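Local coordinates for uncharacterized protein (Legionella longbeachae NSW150, PDB 4JZA) that probably hydrolyses the 3-phosphate of phosphatidylinositol 3-phosphate, as a Legionella phosphoinositide phosphatase that may act on the lipids of its host, at residues Y41-H53 and A91-F105. Numbering follows the deposited sequence.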
# COMPACT_ATOMS: atom_id res chain seq x y z
N TYR A 41 14.15 14.86 10.31
CA TYR A 41 13.21 14.77 9.21
C TYR A 41 13.93 14.70 7.84
O TYR A 41 13.41 14.11 6.91
CB TYR A 41 12.08 15.82 9.33
CG TYR A 41 11.00 15.38 10.35
CD1 TYR A 41 10.23 14.19 10.14
CD2 TYR A 41 10.77 16.09 11.56
CE1 TYR A 41 9.27 13.77 11.06
CE2 TYR A 41 9.82 15.66 12.48
CZ TYR A 41 9.07 14.51 12.22
OH TYR A 41 8.13 14.08 13.13
N HIS A 42 15.14 15.24 7.74
CA HIS A 42 15.94 15.00 6.54
C HIS A 42 16.20 13.52 6.28
O HIS A 42 16.17 13.08 5.13
CB HIS A 42 17.26 15.78 6.53
CG HIS A 42 18.00 15.61 5.24
ND1 HIS A 42 18.91 14.59 5.02
CD2 HIS A 42 17.86 16.25 4.05
CE1 HIS A 42 19.33 14.64 3.77
NE2 HIS A 42 18.70 15.63 3.15
N ARG A 43 16.40 12.75 7.32
CA ARG A 43 16.56 11.29 7.15
C ARG A 43 15.28 10.67 6.57
O ARG A 43 15.34 9.95 5.60
CB ARG A 43 16.93 10.59 8.49
CG ARG A 43 17.34 9.11 8.28
CD ARG A 43 17.74 8.37 9.56
NE ARG A 43 16.60 7.69 10.15
CZ ARG A 43 16.44 6.38 10.21
NH1 ARG A 43 17.33 5.54 9.71
NH2 ARG A 43 15.36 5.89 10.78
N SER A 44 14.12 11.00 7.13
CA SER A 44 12.86 10.41 6.66
C SER A 44 12.59 10.79 5.20
O SER A 44 12.05 10.00 4.42
CB SER A 44 11.69 10.77 7.59
OG SER A 44 11.88 10.10 8.87
N PHE A 45 13.04 11.97 4.83
CA PHE A 45 12.90 12.46 3.46
C PHE A 45 13.75 11.66 2.46
O PHE A 45 13.27 11.18 1.44
CB PHE A 45 13.23 13.95 3.43
CG PHE A 45 13.43 14.47 2.08
CD1 PHE A 45 12.36 14.82 1.31
CD2 PHE A 45 14.70 14.59 1.57
CE1 PHE A 45 12.55 15.27 0.03
CE2 PHE A 45 14.90 15.04 0.30
CZ PHE A 45 13.81 15.37 -0.45
N ALA A 46 15.02 11.51 2.75
CA ALA A 46 15.84 10.68 1.90
C ALA A 46 15.34 9.23 1.85
O ALA A 46 15.45 8.57 0.83
CB ALA A 46 17.28 10.71 2.41
N ARG A 47 14.82 8.70 2.95
CA ARG A 47 14.39 7.30 2.95
C ARG A 47 13.23 7.16 2.02
O ARG A 47 13.19 6.20 1.27
CB ARG A 47 14.04 6.71 4.33
CG ARG A 47 15.22 6.54 5.27
CD ARG A 47 14.78 5.98 6.63
NE ARG A 47 15.08 4.56 6.56
CZ ARG A 47 14.26 3.56 6.87
NH1 ARG A 47 13.04 3.72 7.40
NH2 ARG A 47 14.69 2.34 6.68
N ARG A 48 12.32 8.13 2.04
CA ARG A 48 11.10 8.03 1.23
C ARG A 48 11.40 8.21 -0.24
O ARG A 48 10.89 7.48 -1.07
CB ARG A 48 10.04 9.04 1.65
CG ARG A 48 8.63 8.67 1.24
CD ARG A 48 7.90 7.98 2.37
NE ARG A 48 6.74 7.31 1.88
CZ ARG A 48 6.76 6.15 1.26
NH1 ARG A 48 7.91 5.52 1.10
NH2 ARG A 48 5.65 5.60 0.80
N VAL A 49 12.23 9.20 -0.55
CA VAL A 49 12.67 9.35 -1.91
C VAL A 49 13.28 8.04 -2.41
O VAL A 49 12.89 7.52 -3.45
CB VAL A 49 13.69 10.50 -2.09
CG1 VAL A 49 14.29 10.47 -3.48
CG2 VAL A 49 13.02 11.85 -1.90
N ASP A 50 14.23 7.52 -1.65
CA ASP A 50 14.98 6.34 -2.06
C ASP A 50 14.05 5.16 -2.24
O ASP A 50 14.13 4.45 -3.21
CB ASP A 50 16.10 6.05 -1.04
CG ASP A 50 16.93 4.78 -1.35
OD1 ASP A 50 17.63 4.68 -2.39
OD2 ASP A 50 16.91 3.88 -0.52
N SER A 51 13.13 4.98 -1.34
CA SER A 51 12.24 3.82 -1.44
C SER A 51 11.34 3.87 -2.66
O SER A 51 11.04 2.83 -3.24
CB SER A 51 11.38 3.69 -0.17
OG SER A 51 10.77 2.43 -0.11
N LEU A 52 10.87 5.05 -3.02
CA LEU A 52 9.98 5.20 -4.16
C LEU A 52 10.74 5.06 -5.48
O LEU A 52 10.19 4.58 -6.50
CB LEU A 52 9.23 6.55 -4.10
CG LEU A 52 8.21 6.66 -2.96
CD1 LEU A 52 7.62 8.04 -2.97
CD2 LEU A 52 7.10 5.63 -3.05
N HIS A 53 11.97 5.53 -5.45
CA HIS A 53 12.90 5.33 -6.55
C HIS A 53 13.00 3.83 -6.73
O HIS A 53 12.61 3.32 -7.78
CB HIS A 53 14.24 6.03 -6.22
CG HIS A 53 15.30 5.82 -7.22
ND1 HIS A 53 16.20 4.79 -7.13
CD2 HIS A 53 15.60 6.49 -8.35
CE1 HIS A 53 17.03 4.84 -8.16
NE2 HIS A 53 16.70 5.89 -8.90
N ALA A 91 18.14 18.99 -1.34
CA ALA A 91 17.04 19.50 -0.50
C ALA A 91 17.45 19.67 0.97
O ALA A 91 17.82 18.70 1.63
CB ALA A 91 15.84 18.59 -0.59
N LYS A 92 17.40 20.92 1.45
CA LYS A 92 17.69 21.26 2.87
C LYS A 92 16.53 22.11 3.37
O LYS A 92 15.90 22.80 2.58
CB LYS A 92 19.00 22.07 3.02
CG LYS A 92 20.02 21.49 4.02
CD LYS A 92 21.01 20.50 3.36
CE LYS A 92 20.59 19.03 3.45
NZ LYS A 92 21.26 18.31 4.58
N GLY A 93 16.25 22.04 4.66
CA GLY A 93 15.29 22.97 5.24
C GLY A 93 14.37 22.40 6.32
O GLY A 93 14.68 21.39 6.99
N SER A 94 13.23 23.05 6.48
CA SER A 94 12.26 22.62 7.46
C SER A 94 11.47 21.43 6.90
O SER A 94 11.37 21.23 5.69
CB SER A 94 11.30 23.77 7.72
OG SER A 94 10.66 24.16 6.50
N ILE A 95 10.83 20.70 7.78
CA ILE A 95 9.95 19.65 7.36
C ILE A 95 8.95 20.08 6.28
O ILE A 95 8.50 19.23 5.48
CB ILE A 95 9.18 19.05 8.55
CG1 ILE A 95 8.57 17.68 8.12
CG2 ILE A 95 8.21 20.09 9.08
CD1 ILE A 95 7.40 17.15 8.94
N ASP A 96 8.60 21.36 6.25
CA ASP A 96 7.72 21.90 5.22
C ASP A 96 8.35 21.96 3.87
O ASP A 96 7.68 21.72 2.91
CB ASP A 96 7.31 23.33 5.54
CG ASP A 96 6.30 23.43 6.68
OD1 ASP A 96 5.40 22.55 6.74
OD2 ASP A 96 6.41 24.40 7.49
N ASP A 97 9.63 22.36 3.81
CA ASP A 97 10.37 22.49 2.55
C ASP A 97 10.57 21.11 2.01
O ASP A 97 10.38 20.87 0.85
CB ASP A 97 11.77 23.14 2.72
CG ASP A 97 11.75 24.49 3.48
OD1 ASP A 97 11.06 25.42 3.07
OD2 ASP A 97 12.44 24.62 4.52
N LEU A 98 10.99 20.19 2.88
CA LEU A 98 11.25 18.82 2.50
C LEU A 98 9.96 18.08 2.08
O LEU A 98 9.99 17.19 1.22
CB LEU A 98 11.94 18.06 3.62
CG LEU A 98 13.28 18.56 4.20
CD1 LEU A 98 13.69 17.69 5.37
CD2 LEU A 98 14.41 18.57 3.18
N HIS A 99 8.82 18.43 2.67
CA HIS A 99 7.60 17.75 2.26
C HIS A 99 7.27 18.19 0.85
O HIS A 99 6.71 17.42 0.06
CB HIS A 99 6.41 17.94 3.22
CG HIS A 99 5.38 16.87 3.05
ND1 HIS A 99 4.40 16.93 2.08
CD2 HIS A 99 5.28 15.63 3.60
CE1 HIS A 99 3.71 15.80 2.06
NE2 HIS A 99 4.22 15.00 2.98
N LYS A 100 7.67 19.40 0.50
CA LYS A 100 7.32 19.93 -0.79
C LYS A 100 8.19 19.27 -1.83
O LYS A 100 7.68 18.72 -2.79
CB LYS A 100 7.39 21.45 -0.85
CG LYS A 100 6.69 22.01 -2.08
CD LYS A 100 6.46 23.51 -2.02
CE LYS A 100 5.54 23.97 -3.15
NZ LYS A 100 5.02 25.36 -2.94
N GLU A 101 9.50 19.25 -1.62
CA GLU A 101 10.38 18.45 -2.46
C GLU A 101 9.90 16.98 -2.64
O GLU A 101 9.90 16.43 -3.74
CB GLU A 101 11.80 18.46 -1.89
CG GLU A 101 12.53 19.78 -2.10
CD GLU A 101 12.42 20.25 -3.55
OE1 GLU A 101 12.71 19.44 -4.48
OE2 GLU A 101 11.98 21.41 -3.73
N LEU A 102 9.49 16.33 -1.56
CA LEU A 102 8.92 15.01 -1.71
C LEU A 102 7.73 15.03 -2.60
O LEU A 102 7.59 14.13 -3.41
CB LEU A 102 8.53 14.39 -0.37
CG LEU A 102 7.72 13.07 -0.38
CD1 LEU A 102 8.47 11.97 -1.12
CD2 LEU A 102 7.42 12.60 1.02
N GLU A 103 6.81 15.99 -2.42
CA GLU A 103 5.59 16.01 -3.26
C GLU A 103 6.00 16.17 -4.74
O GLU A 103 5.45 15.52 -5.63
CB GLU A 103 4.64 17.12 -2.85
CG GLU A 103 3.87 16.92 -1.54
CD GLU A 103 3.17 18.21 -0.99
OE1 GLU A 103 2.95 19.14 -1.76
OE2 GLU A 103 2.82 18.32 0.21
N ARG A 104 7.01 17.00 -4.98
CA ARG A 104 7.45 17.28 -6.33
C ARG A 104 8.05 16.05 -6.99
O ARG A 104 7.78 15.79 -8.14
CB ARG A 104 8.51 18.37 -6.34
CG ARG A 104 8.00 19.80 -6.28
CD ARG A 104 9.12 20.81 -6.59
NE ARG A 104 8.63 22.20 -6.47
CZ ARG A 104 8.94 23.06 -5.50
NH1 ARG A 104 9.76 22.70 -4.51
NH2 ARG A 104 8.42 24.29 -5.51
N PHE A 105 8.91 15.35 -6.26
CA PHE A 105 9.60 14.17 -6.78
C PHE A 105 8.60 13.06 -7.05
O PHE A 105 8.66 12.37 -8.09
CB PHE A 105 10.70 13.73 -5.80
CG PHE A 105 11.25 12.36 -6.07
CD1 PHE A 105 12.30 12.18 -6.95
CD2 PHE A 105 10.69 11.23 -5.46
CE1 PHE A 105 12.78 10.91 -7.21
CE2 PHE A 105 11.15 9.95 -5.73
CZ PHE A 105 12.19 9.79 -6.62
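Helices 41-62 and 95-116 pack side by side as a parallel pair, with helix 74-87 between them in sequence. Over 41-53 and 95-105 the axes run 4° apart and approach to 10.0 Å, and Y41, F45 and V49 face I95, L98 and L102 in turn. At the N-terminal end I95 lies over one face of the Y41 ring. Its CD1 is 4.2 Å from the ring centroid and almost on the ring normal, a CH-pi contact. Helix 643-652 touches both residues.

F45 fills the middle. Its chi1 of 166° sets CG anti to the backbone N, and the ring reaches the second helix. V49 CG2 of its own helix lies over one face, L98 CD2 of the other helix over the opposite face, each offset toward the rim. F45 CE1 is 3.6 Å from L102 N, which sits at the ring edge. A91 CB, in the residues leading into the second helix, lies 3.8 Å from F45 CE2. H42 also reaches A91, its CD2 3.4 Å from A91 O near the ring plane.

Further along, V49 CG1 rests over the F105 ring, 3.9 Å from its centroid, in a second CH-pi contact. L52 CB and H53 CB stand at the edge of that ring. R48 packs its CG against L102 CD1 at 4.1 Å, while NH1 forms a salt bridge with E133 and NE bonds to the backbone O of D653.

S94 and D97 form a capping box that starts the second helix. No hydrogen bond or salt bridge joins the two segments. The pairing therefore rests on apolar and CH-pi contacts, and the polar end of R48 is held from outside them.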